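Side-chain contacts in adenine phosphoribosyltransferase, putative (Trypanosoma brucei brucei, PDB 5VN4), which probably catalyses the reversible transfer of a phosphoribosyl group from 5-phospho-alpha-D-ribose 1-diphosphate to adenine, giving AMP and pyrophosphate in purine salvage: residues A[29-34]-A[209-214]; A[54-57]-A[61-64]; A[182-187]-A[215-220]. One frame throughout, in Å; residues are numbered along the deposited sequence. Where two conformers were deposited one is given.

Contact 1 of 3, residues A[29-34]-A[209-214]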
ATOM      1  N   LYS A  29      11.816   8.071  19.725  1.00 12.32           N
ATOM      2  CA  LYS A  29      10.957   8.828  20.631  1.00 13.23           C
ATOM      3  C   LYS A  29       9.689   9.302  19.927  1.00 12.86           C
ATOM      4  O   LYS A  29       8.612   9.331  20.533  1.00 14.44           O
ATOM      5  CB  LYS A  29      11.733  10.001  21.226  1.00 15.99           C
ATOM      6  CG  LYS A  29      12.974   9.595  22.009  1.00 20.67           C
ATOM      7  CD  LYS A  29      12.647   8.872  23.311  1.00 24.69           C
ATOM      8  CE  LYS A  29      13.929   8.596  24.110  1.00 28.97           C
ATOM      9  NZ  LYS A  29      13.696   7.919  25.415  1.00 32.35           N
ATOM     10  N   LYS A  30       9.794   9.685  18.649  1.00 13.32           N
ATOM     11  CA  LYS A  30       8.595  10.060  17.899  1.00 13.16           C
ATOM     12  C   LYS A  30       7.644   8.877  17.732  1.00 12.14           C
ATOM     13  O   LYS A  30       6.429   9.024  17.897  1.00 12.89           O
ATOM     14  CB  LYS A  30       8.979  10.641  16.535  1.00 14.55           C
ATOM     15  CG  LYS A  30       9.666  11.997  16.621  1.00 17.19           C
ATOM     16  CD  LYS A  30       9.992  12.556  15.249  1.00 20.30           C
ATOM     17  CE  LYS A  30      10.557  13.956  15.357  1.00 22.76           C
ATOM     18  NZ  LYS A  30      11.807  13.970  16.157  1.00 23.55           N
ATOM     19  N   PHE A  31       8.177   7.696  17.389  1.00 11.54           N
ATOM     20  CA  PHE A  31       7.349   6.494  17.310  1.00 11.30           C
ATOM     21  C   PHE A  31       6.664   6.212  18.643  1.00 11.62           C
ATOM     22  O   PHE A  31       5.502   5.788  18.675  1.00 12.85           O
ATOM     23  CB  PHE A  31       8.204   5.277  16.947  1.00 11.75           C
ATOM     24  CG  PHE A  31       8.339   5.014  15.468  1.00 10.90           C
ATOM     25  CD1 PHE A  31       7.334   4.362  14.763  1.00 11.67           C
ATOM     26  CD2 PHE A  31       9.501   5.360  14.792  1.00 11.88           C
ATOM     27  CE1 PHE A  31       7.479   4.085  13.395  1.00 11.54           C
ATOM     28  CE2 PHE A  31       9.644   5.080  13.435  1.00 11.46           C
ATOM     29  CZ  PHE A  31       8.629   4.437  12.743  1.00 11.42           C
ATOM     30  N   GLU A  32       7.375   6.424  19.756  1.00 11.09           N
ATOM     31  CA  GLU A  32       6.811   6.093  21.063  1.00 12.24           C
ATOM     32  C   GLU A  32       5.572   6.919  21.374  1.00 12.63           C
ATOM     33  O   GLU A  32       4.718   6.480  22.148  1.00 14.10           O
ATOM     34  CB  GLU A  32       7.860   6.288  22.156  1.00 13.26           C
ATOM     35  CG  GLU A  32       8.906   5.183  22.172  1.00 14.74           C
ATOM     36  CD  GLU A  32      10.060   5.454  23.119  1.00 16.66           C
ATOM     37  OE1 GLU A  32      10.076   6.531  23.753  1.00 18.71           O
ATOM     38  OE2 GLU A  32      10.959   4.583  23.227  1.00 17.56           O
ATOM     39  N   LYS A  33       5.446   8.104  20.780  1.00 12.35           N
ATOM     40  CA  LYS A  33       4.285   8.944  21.037  1.00 13.29           C
ATOM     41  C   LYS A  33       3.111   8.655  20.113  1.00 14.02           C
ATOM     42  O   LYS A  33       2.004   9.130  20.385  1.00 18.38           O
ATOM     43  CB  LYS A  33       4.685  10.421  20.965  1.00 15.57           C
ATOM     44  CG  LYS A  33       5.707  10.778  22.029  1.00 19.89           C
ATOM     45  CD  LYS A  33       6.155  12.222  21.981  1.00 24.30           C
ATOM     46  CE  LYS A  33       7.223  12.468  23.043  1.00 26.84           C
ATOM     47  NZ  LYS A  33       8.376  11.530  22.888  1.00 28.60           N
ATOM     48  N   VAL A  34       3.306   7.874  19.049  1.00 12.28           N
ATOM     49  CA  VAL A  34       2.245   7.678  18.071  0.59 13.14           C
ATOM     50  C   VAL A  34       1.849   6.222  17.897  1.00 11.22           C
ATOM     51  O   VAL A  34       0.674   5.943  17.632  1.00 11.59           O
ATOM     52  CB  VAL A  34       2.542   8.347  16.716  0.59 16.71           C
ATOM     53  CG1 VAL A  34       2.606   9.858  16.876  0.59 19.15           C
ATOM     54  CG2 VAL A  34       3.820   7.810  16.135  0.59 16.56           C
ATOM     55  N   VAL A 209      16.463  -4.856   9.551  1.00 10.38           N
ATOM     56  CA  VAL A 209      16.471  -3.523  10.140  1.00 10.97           C
ATOM     57  C   VAL A 209      15.023  -3.117  10.386  1.00 10.10           C
ATOM     58  O   VAL A 209      14.276  -2.868   9.434  1.00 11.79           O
ATOM     59  CB  VAL A 209      17.172  -2.513   9.224  1.00 12.18           C
ATOM     60  CG1 VAL A 209      17.052  -1.102   9.787  1.00 14.37           C
ATOM     61  CG2 VAL A 209      18.633  -2.909   9.008  1.00 13.16           C
ATOM     62  N   THR A 210      14.613  -3.073  11.655  1.00 10.10           N
ATOM     63  CA  THR A 210      13.270  -2.633  12.008  1.00 10.12           C
ATOM     64  C   THR A 210      13.398  -1.431  12.927  1.00 10.34           C
ATOM     65  O   THR A 210      14.000  -1.531  13.999  1.00 11.35           O
ATOM     66  CB  THR A 210      12.459  -3.745  12.682  1.00 11.10           C
ATOM     67  OG1 THR A 210      13.110  -4.183  13.878  1.00 11.60           O
ATOM     68  CG2 THR A 210      12.286  -4.934  11.748  1.00 12.37           C
ATOM     69  N   LEU A 211      12.831  -0.299  12.512  1.00 10.66           N
ATOM     70  CA  LEU A 211      13.132   0.965  13.185  1.00 10.97           C
ATOM     71  C   LEU A 211      12.837   0.909  14.682  1.00 10.45           C
ATOM     72  O   LEU A 211      13.677   1.309  15.498  1.00 11.26           O
ATOM     73  CB  LEU A 211      12.389   2.121  12.516  1.00 10.82           C
ATOM     74  CG  LEU A 211      12.823   2.382  11.073  1.00 12.16           C
ATOM     75  CD1 LEU A 211      12.167   3.668  10.552  1.00 13.26           C
ATOM     76  CD2 LEU A 211      14.342   2.447  10.936  1.00 15.38           C
ATOM     77  N   VAL A 212      11.647   0.441  15.066  1.00 10.06           N
ATOM     78  CA  VAL A 212      11.386   0.251  16.488  1.00 10.92           C
ATOM     79  C   VAL A 212      11.097  -1.221  16.774  1.00 10.90           C
ATOM     80  O   VAL A 212      11.164  -2.071  15.869  1.00 10.82           O
ATOM     81  CB  VAL A 212      10.342   1.234  17.066  1.00 10.77           C
ATOM     82  CG1 VAL A 212      10.864   2.666  16.954  1.00 11.89           C
ATOM     83  CG2 VAL A 212       8.998   1.090  16.375  1.00 13.03           C
ATOM     84  N   ASP A 213      10.826  -1.533  18.038  1.00 11.21           N
ATOM     85  CA  ASP A 213      10.731  -2.906  18.509  1.00 11.33           C
ATOM     86  C   ASP A 213       9.603  -2.986  19.524  1.00 11.78           C
ATOM     87  O   ASP A 213       8.848  -2.027  19.727  1.00 12.17           O
ATOM     88  CB  ASP A 213      12.084  -3.394  19.050  1.00 12.90           C
ATOM     89  CG  ASP A 213      12.548  -2.619  20.273  1.00 14.76           C
ATOM     90  OD1 ASP A 213      11.773  -1.781  20.785  1.00 13.92           O
ATOM     91  OD2 ASP A 213      13.688  -2.864  20.731  1.00 18.23           O
ATOM     92  N   GLU A 214       9.515  -4.139  20.193  1.00 12.03           N
ATOM     93  CA  GLU A 214       8.424  -4.389  21.130  1.00 13.02           C
ATOM     94  C   GLU A 214       8.388  -3.406  22.299  1.00 13.02           C
ATOM     95  O   GLU A 214       7.346  -3.287  22.956  1.00 14.29           O
ATOM     96  CB  GLU A 214       8.484  -5.832  21.650  1.00 13.48           C
ATOM     97  CG  GLU A 214       9.793  -6.229  22.328  1.00 14.63           C
ATOM     98  CD  GLU A 214      10.788  -6.879  21.373  1.00 14.52           C
ATOM     99  OE1 GLU A 214      10.919  -6.397  20.234  1.00 14.04           O
ATOM    100  OE2 GLU A 214      11.448  -7.882  21.753  1.00 16.47           O
TER

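Contact 2 of 3, residues A[54-57]-A[61-64]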
ATOM      1  N   GLY A  54      -2.133   2.277  10.785  1.00  8.67           N
ATOM      2  CA  GLY A  54      -2.783   3.531  10.440  1.00  9.72           C
ATOM      3  C   GLY A  54      -2.394   4.693  11.335  1.00 10.25           C
ATOM      4  O   GLY A  54      -2.387   5.841  10.890  1.00 10.65           O
ATOM      5  N   ASN A  55      -2.044   4.426  12.597  1.00  9.38           N
ATOM      6  CA  ASN A  55      -1.583   5.526  13.442  1.00  9.85           C
ATOM      7  C   ASN A  55      -0.216   6.040  13.010  1.00  9.65           C
ATOM      8  O   ASN A  55       0.130   7.187  13.310  1.00 12.29           O
ATOM      9  CB  ASN A  55      -1.596   5.120  14.913  1.00 11.19           C
ATOM     10  CG  ASN A  55      -3.008   4.936  15.444  1.00 11.05           C
ATOM     11  OD1 ASN A  55      -3.867   5.803  15.257  1.00 12.01           O
ATOM     12  ND2 ASN A  55      -3.264   3.795  16.082  1.00 11.41           N
ATOM     13  N   ILE A  56       0.550   5.227  12.286  1.00  9.23           N
ATOM     14  CA  ILE A  56       1.808   5.688  11.708  1.00  9.15           C
ATOM     15  C   ILE A  56       1.550   6.507  10.449  1.00  8.91           C
ATOM     16  O   ILE A  56       2.088   7.609  10.289  1.00 10.08           O
ATOM     17  CB  ILE A  56       2.738   4.493  11.415  1.00 10.22           C
ATOM     18  CG1 ILE A  56       3.010   3.691  12.697  1.00 10.54           C
ATOM     19  CG2 ILE A  56       4.032   4.975  10.732  1.00 11.38           C
ATOM     20  CD1 ILE A  56       3.598   4.520  13.824  1.00 12.29           C
ATOM     21  N   THR A  57       0.739   5.973   9.525  1.00  8.84           N
ATOM     22  CA  THR A  57       0.511   6.696   8.275  1.00  9.12           C
ATOM     23  C   THR A  57      -0.216   8.012   8.516  1.00  8.92           C
ATOM     24  O   THR A  57      -0.076   8.947   7.718  1.00  9.93           O
ATOM     25  CB  THR A  57      -0.234   5.837   7.248  1.00  9.39           C
ATOM     26  OG1 THR A  57      -1.546   5.507   7.718  1.00  9.88           O
ATOM     27  CG2 THR A  57       0.537   4.567   6.973  1.00 10.18           C
ATOM     28  N   GLU A  61       4.975  13.451  10.125  1.00 12.11           N
ATOM     29  CA  GLU A  61       6.338  13.601  10.629  1.00 12.87           C
ATOM     30  C   GLU A  61       7.041  12.250  10.751  1.00 12.29           C
ATOM     31  O   GLU A  61       8.198  12.102  10.338  1.00 12.74           O
ATOM     32  CB  GLU A  61       6.340  14.358  11.961  1.00 13.86           C
ATOM     33  CG  GLU A  61       7.731  14.584  12.534  1.00 15.47           C
ATOM     34  CD  GLU A  61       7.723  15.397  13.813  1.00 17.03           C
ATOM     35  OE1 GLU A  61       8.525  16.343  13.913  1.00 20.38           O
ATOM     36  OE2 GLU A  61       6.913  15.099  14.713  1.00 17.88           O
ATOM     37  N   VAL A  62       6.363  11.247  11.322  1.00 11.34           N
ATOM     38  CA  VAL A  62       6.974   9.921  11.417  1.00 11.39           C
ATOM     39  C   VAL A  62       7.138   9.295  10.033  1.00 10.86           C
ATOM     40  O   VAL A  62       8.161   8.659   9.748  1.00 11.41           O
ATOM     41  CB  VAL A  62       6.202   9.012  12.397  1.00 12.45           C
ATOM     42  CG1 VAL A  62       6.653   7.556  12.259  1.00 14.40           C
ATOM     43  CG2 VAL A  62       6.393   9.482  13.843  1.00 14.54           C
ATOM     44  N   MET A  63       6.142   9.455   9.155  1.00 10.37           N
ATOM     45  CA  MET A  63       6.283   8.927   7.798  1.00  9.94           C
ATOM     46  C   MET A  63       7.490   9.530   7.092  1.00 11.24           C
ATOM     47  O   MET A  63       8.256   8.816   6.432  1.00 12.06           O
ATOM     48  CB  MET A  63       5.008   9.164   6.990  1.00 10.63           C
ATOM     49  CG  MET A  63       3.836   8.296   7.415  1.00 10.62           C
ATOM     50  SD  MET A  63       4.081   6.534   7.036  1.00 10.74           S
ATOM     51  CE  MET A  63       3.633   6.480   5.300  1.00 11.32           C
ATOM     52  N   ARG A  64       7.681  10.843   7.234  1.00 11.39           N
ATOM     53  CA  ARG A  64       8.861  11.489   6.670  1.00 13.81           C
ATOM     54  C   ARG A  64      10.142  10.957   7.307  1.00 13.27           C
ATOM     55  O   ARG A  64      11.157  10.791   6.622  1.00 13.92           O
ATOM     56  CB  ARG A  64       8.750  13.001   6.847  1.00 16.61           C
ATOM     57  CG  ARG A  64       9.831  13.803   6.137  1.00 21.53           C
ATOM     58  CD  ARG A  64       9.528  15.292   6.219  1.00 24.84           C
ATOM     59  NE  ARG A  64       8.134  15.551   5.861  1.00 27.75           N
ATOM     60  CZ  ARG A  64       7.195  15.952   6.713  1.00 30.55           C
ATOM     61  NH1 ARG A  64       7.495  16.179   7.986  1.00 30.98           N
ATOM     62  NH2 ARG A  64       5.955  16.139   6.287  1.00 31.66           N
TER

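Contact 3 of 3, residues A[182-187]-A[215-220]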
ATOM      1  N   GLY A 182      11.841  -2.954   7.973  1.00 10.72           N
ATOM      2  CA  GLY A 182      10.512  -2.767   8.527  1.00 10.68           C
ATOM      3  C   GLY A 182      10.500  -1.618   9.513  1.00  9.60           C
ATOM      4  O   GLY A 182      11.533  -1.013   9.807  1.00 10.48           O
ATOM      5  N   ILE A 183       9.312  -1.327  10.046  1.00  9.62           N
ATOM      6  CA  ILE A 183       9.215  -0.308  11.085  1.00  9.61           C
ATOM      7  C   ILE A 183       9.058  -0.868  12.496  1.00  9.74           C
ATOM      8  O   ILE A 183       9.340  -0.145  13.464  1.00 10.76           O
ATOM      9  CB  ILE A 183       8.168   0.791  10.786  1.00 11.23           C
ATOM     10  CG1 ILE A 183       6.751   0.208  10.666  1.00 11.12           C
ATOM     11  CG2 ILE A 183       8.584   1.571   9.544  1.00 12.37           C
ATOM     12  CD1 ILE A 183       5.668   1.279  10.587  1.00 11.82           C
ATOM     13  N   LEU A 184       8.651  -2.134  12.642  1.00  9.87           N
ATOM     14  CA  LEU A 184       8.446  -2.737  13.957  1.00  9.47           C
ATOM     15  C   LEU A 184       8.911  -4.183  13.913  1.00  9.99           C
ATOM     16  O   LEU A 184       8.383  -4.984  13.137  1.00 10.39           O
ATOM     17  CB  LEU A 184       6.969  -2.666  14.359  1.00 10.62           C
ATOM     18  CG  LEU A 184       6.612  -3.367  15.668  1.00 10.80           C
ATOM     19  CD1 LEU A 184       7.330  -2.746  16.853  1.00 12.04           C
ATOM     20  CD2 LEU A 184       5.122  -3.322  15.874  1.00 13.16           C
ATOM     21  N   GLY A 185       9.894  -4.512  14.744  1.00  9.85           N
ATOM     22  CA  GLY A 185      10.369  -5.879  14.858  1.00 10.63           C
ATOM     23  C   GLY A 185      10.082  -6.397  16.247  1.00 11.18           C
ATOM     24  O   GLY A 185      10.445  -5.751  17.236  1.00 12.21           O
ATOM     25  N   LEU A 186       9.399  -7.537  16.352  1.00 10.32           N
ATOM     26  CA  LEU A 186       9.100  -8.120  17.660  1.00 11.04           C
ATOM     27  C   LEU A 186      10.223  -9.112  17.931  1.00 11.37           C
ATOM     28  O   LEU A 186      10.146 -10.291  17.578  1.00 11.09           O
ATOM     29  CB  LEU A 186       7.722  -8.768  17.652  1.00 12.03           C
ATOM     30  CG  LEU A 186       6.579  -7.824  17.235  1.00 12.93           C
ATOM     31  CD1 LEU A 186       5.249  -8.546  17.210  1.00 14.57           C
ATOM     32  CD2 LEU A 186       6.510  -6.606  18.143  1.00 14.38           C
ATOM     33  N   THR A 187      11.306  -8.619  18.543  1.00 12.27           N
ATOM     34  CA  THR A 187      12.544  -9.400  18.538  1.00 12.70           C
ATOM     35  C   THR A 187      12.427 -10.674  19.358  1.00 12.96           C
ATOM     36  O   THR A 187      13.141 -11.642  19.083  1.00 13.36           O
ATOM     37  CB  THR A 187      13.754  -8.562  18.964  1.00 14.03           C
ATOM     38  OG1 THR A 187      13.684  -8.267  20.362  1.00 17.01           O
ATOM     39  CG2 THR A 187      13.812  -7.262  18.175  1.00 14.45           C
ATOM     40  N   THR A 215       9.488  -2.704  22.589  1.00 13.24           N
ATOM     41  CA  THR A 215       9.445  -1.750  23.694  1.00 13.84           C
ATOM     42  C   THR A 215       8.540  -0.565  23.390  1.00 14.78           C
ATOM     43  O   THR A 215       8.161   0.157  24.317  1.00 16.41           O
ATOM     44  CB  THR A 215      10.844  -1.252  24.071  1.00 14.97           C
ATOM     45  OG1 THR A 215      11.364  -0.415  23.032  1.00 15.81           O
ATOM     46  CG2 THR A 215      11.787  -2.410  24.322  1.00 16.84           C
ATOM     47  N   VAL A 216       8.195  -0.342  22.118  1.00 15.03           N
ATOM     48  CA  VAL A 216       7.263   0.729  21.776  1.00 15.94           C
ATOM     49  C   VAL A 216       5.842   0.397  22.215  1.00 17.22           C
ATOM     50  O   VAL A 216       5.010   1.303  22.346  1.00 18.68           O
ATOM     51  CB  VAL A 216       7.348   1.062  20.270  1.00 16.60           C
ATOM     52  CG1 VAL A 216       6.468   0.125  19.445  1.00 16.15           C
ATOM     53  CG2 VAL A 216       6.987   2.513  20.010  1.00 18.61           C
ATOM     54  N   LEU A 217       5.547  -0.880  22.459  1.00 17.42           N
ATOM     55  CA  LEU A 217       4.198  -1.334  22.803  1.00 19.91           C
ATOM     56  C   LEU A 217       4.010  -1.389  24.323  1.00 20.39           C
ATOM     57  O   LEU A 217       3.677  -2.416  24.916  1.00 21.37           O
ATOM     58  CB  LEU A 217       3.915  -2.680  22.144  1.00 22.98           C
ATOM     59  CG  LEU A 217       4.126  -2.718  20.627  1.00 25.02           C
ATOM     60  CD1 LEU A 217       3.797  -4.092  20.065  1.00 26.60           C
ATOM     61  CD2 LEU A 217       3.307  -1.646  19.924  1.00 25.65           C
ATOM     62  N   SER A 218       4.206  -0.234  24.943  1.00 18.69           N
ATOM     63  CA  SER A 218       4.181  -0.089  26.388  1.00 19.66           C
ATOM     64  C   SER A 218       2.744  -0.013  26.899  1.00 20.18           C
ATOM     65  O   SER A 218       1.800   0.229  26.148  1.00 19.59           O
ATOM     66  CB  SER A 218       4.900   1.195  26.774  1.00 20.86           C
ATOM     67  OG  SER A 218       4.287   2.292  26.114  1.00 21.97           O
ATOM     68  N   ASP A 219       2.592  -0.199  28.212  1.00 21.42           N
ATOM     69  CA  ASP A 219       1.264  -0.151  28.820  1.00 23.92           C
ATOM     70  C   ASP A 219       0.570   1.173  28.537  1.00 25.27           C
ATOM     71  O   ASP A 219      -0.646   1.209  28.306  1.00 27.97           O
ATOM     72  CB  ASP A 219       1.365  -0.365  30.329  1.00 26.63           C
ATOM     73  CG  ASP A 219       1.713  -1.785  30.692  1.00 28.94           C
ATOM     74  OD1 ASP A 219       1.712  -2.648  29.791  1.00 29.53           O
ATOM     75  OD2 ASP A 219       1.983  -2.038  31.883  1.00 31.05           O
ATOM     76  N   GLU A 220       1.319   2.269  28.543  1.00 23.25           N
ATOM     77  CA  GLU A 220       0.724   3.581  28.345  1.00 24.21           C
ATOM     78  C   GLU A 220       0.350   3.849  26.896  1.00 21.49           C
ATOM     79  O   GLU A 220      -0.222   4.909  26.618  1.00 23.13           O
ATOM     80  CB  GLU A 220       1.664   4.680  28.854  1.00 27.83           C
ATOM     81  CG  GLU A 220       2.985   4.778  28.104  1.00 32.26           C
ATOM     82  CD  GLU A 220       4.104   3.993  28.768  1.00 36.72           C
ATOM     83  OE1 GLU A 220       5.283   4.372  28.583  1.00 38.91           O
ATOM     84  OE2 GLU A 220       3.809   3.002  29.474  1.00 37.78           O
TER

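Contact 1 of 3, residues A[29-34]-A[209-214]
The phenyl ring of Phe31 meets Val212 over one face, where CG2 of Val212 stands 3.9 Å above the ring plane, displaced toward the rim. Leu211 reaches the same ring obliquely, its CD1 lying 4.1 Å from Phe31 CE2. Leu211 and Val212 form the corner at which strand 208-213 is interrupted, and the aromatic ring of helix 26-34 is received there by two aliphatic side chains in succession.

The two methyls of Val212 share the work. CG2 approaches CD1 and CG of Phe31, whereas CG1 sits closer to the root of the side chain, 3.7 Å from Phe31 CD2 and equally near Phe31 CB. This division follows from the valine torsion: with CG1 anti to its own carbonyl carbon (chi1 -63°), both branches are turned to the helix. Leu211 contributes more than a methyl, for its CB is also 4.1 Å from Phe31 CE2. The backbones remain well separated, 7.5 Å between the CA atoms of Phe31 and Val212, so side chains bridge the interval.

Helix 60-75 also takes part in this core, with Val62 and Ile66 packing on Phe31 and Phe69 on Leu211. Just beyond the corner, the next residue, Asp213, forms a salt bridge with Arg28 of helix 26-34.

No hydrogen bond crosses between 29-34 and 209-214. Cohesion between them therefore rests on dispersion and the burial of hydrocarbon.

Contact 2 of 3, residues A[54-57]-A[61-64]
Ile56 and Thr57 of the short helix 54-57 face Val62 and Met63 at the beginning of helix 60-75, with CA atoms 6.7 Å apart for Ile56 and Val62 and 6.2 Å for Thr57 and Met63. Across this tight junction Met63 has the most extensive contacts. Its CG lies against the backbone of the short helix, 3.4 Å from the carbonyl O of Ile56, and its sulfur SD comes within 3.8 Å of Thr57 CA. Bends at chi2 (-68°) and chi3 (-81°) fold the thioether back along Thr57, and the two side chains run alongside one another, pointing the same way, with Met63 CE 4.0 Å from Thr57 CG2.

Ile56 uses a single branch for both partners. Its CG2 methyl touches Val62 CG1 and, also at 4.0 Å, Met63 SD; in each case the side chains meet at a slant. Thr57 divides its functions between branches: CG2 joins the apolar contact, while OG1 hydrogen-bonds to the backbone O of Phe106 in the second subunit.

On one flank helix 26-34 packs on the pair, Phe31 on Ile56 and Val34 on Val62, and on another Val100 of the second subunit packs on Met63. At the N-terminal end of the longer helix, Asn59 OD1 accepts a hydrogen bond from Val62 N.

The arrangement is a one-turn helix followed, across a short connection, by the start of helix 60-75. Close to the adenine-binding Ala51, it joins the hydrophobic interior of the phosphoribosyltransferase domain to the interface of the homodimer.

Contact 3 of 3, residues A[182-187]-A[215-220]
An inverse gamma turn gives this contact its unusual shape: Val216 closes a 3-10 segment and Leu217 follows at the centre of the turn, and the two neighbours are presented to the short strand 184-185 and to Leu186 just after it. The meeting is wholly aliphatic and made through methyl groups.

Leu184 touches both of these residues, one with each branch. Its CD1 approaches Val216 CG1 at 4.0 Å, the two side chains slanting past each other, while its CD2 makes a looser approach of 4.5 Å to Leu217 CD1. With CG opposite the backbone N (chi1 175°) the fork is carried toward 215-220, and its two methyls reach different residues. Leu186 starts differently. Its CB is not directed at 215-220, but chi2 of 178° sends CD1 straight on and leaves CD2 as the branch folded toward Leu217 CD1, 4.2 Å away, and there the two leucines cross at nearly a right angle. One methyl of Leu217 is thus shared by both strand-side leucines.

Polar bonds secure the loop nearby. Arg49, a residue that binds adenine, forms a salt bridge through NH2 with Asp219 and donates from NH1 to the backbone O of Leu217. Ala51 of strand 50-51 packs on Leu184 and Leu217 alike.

Leu186 itself belongs to the adenine pocket and touches the bound base. The chemistry is accordingly that of a second shell: through nonpolar contacts, with no hydrogen bond between the two segments, Leu217 packs against a leucine that touches the base. The arrangement probably helps to hold Arg49, since the same segment both packs on Leu186 and bonds to the arginine.

The three contacts illustrate how distant pieces of sequence converge near the adenine pocket. Contact 1 and contact 3 have centres about 6 Å apart and share a sheet in which strands 208-213 and 184-185 are neighbours; their segments alternate along the chain, and a probable hydrogen bond from Thr187 to Glu214 links them. Contact 2, formed between residues close in sequence, falls between the two segments of contact 1, their centres about 11 Å apart, and helix 26-34, which supplies one side of contact 1, also packs against contact 2. Contacts 2 and 3 follow in series, with centres about 15 Å apart. The set thus runs from the dimer interface through the hydrophobic core to the adenine pocket.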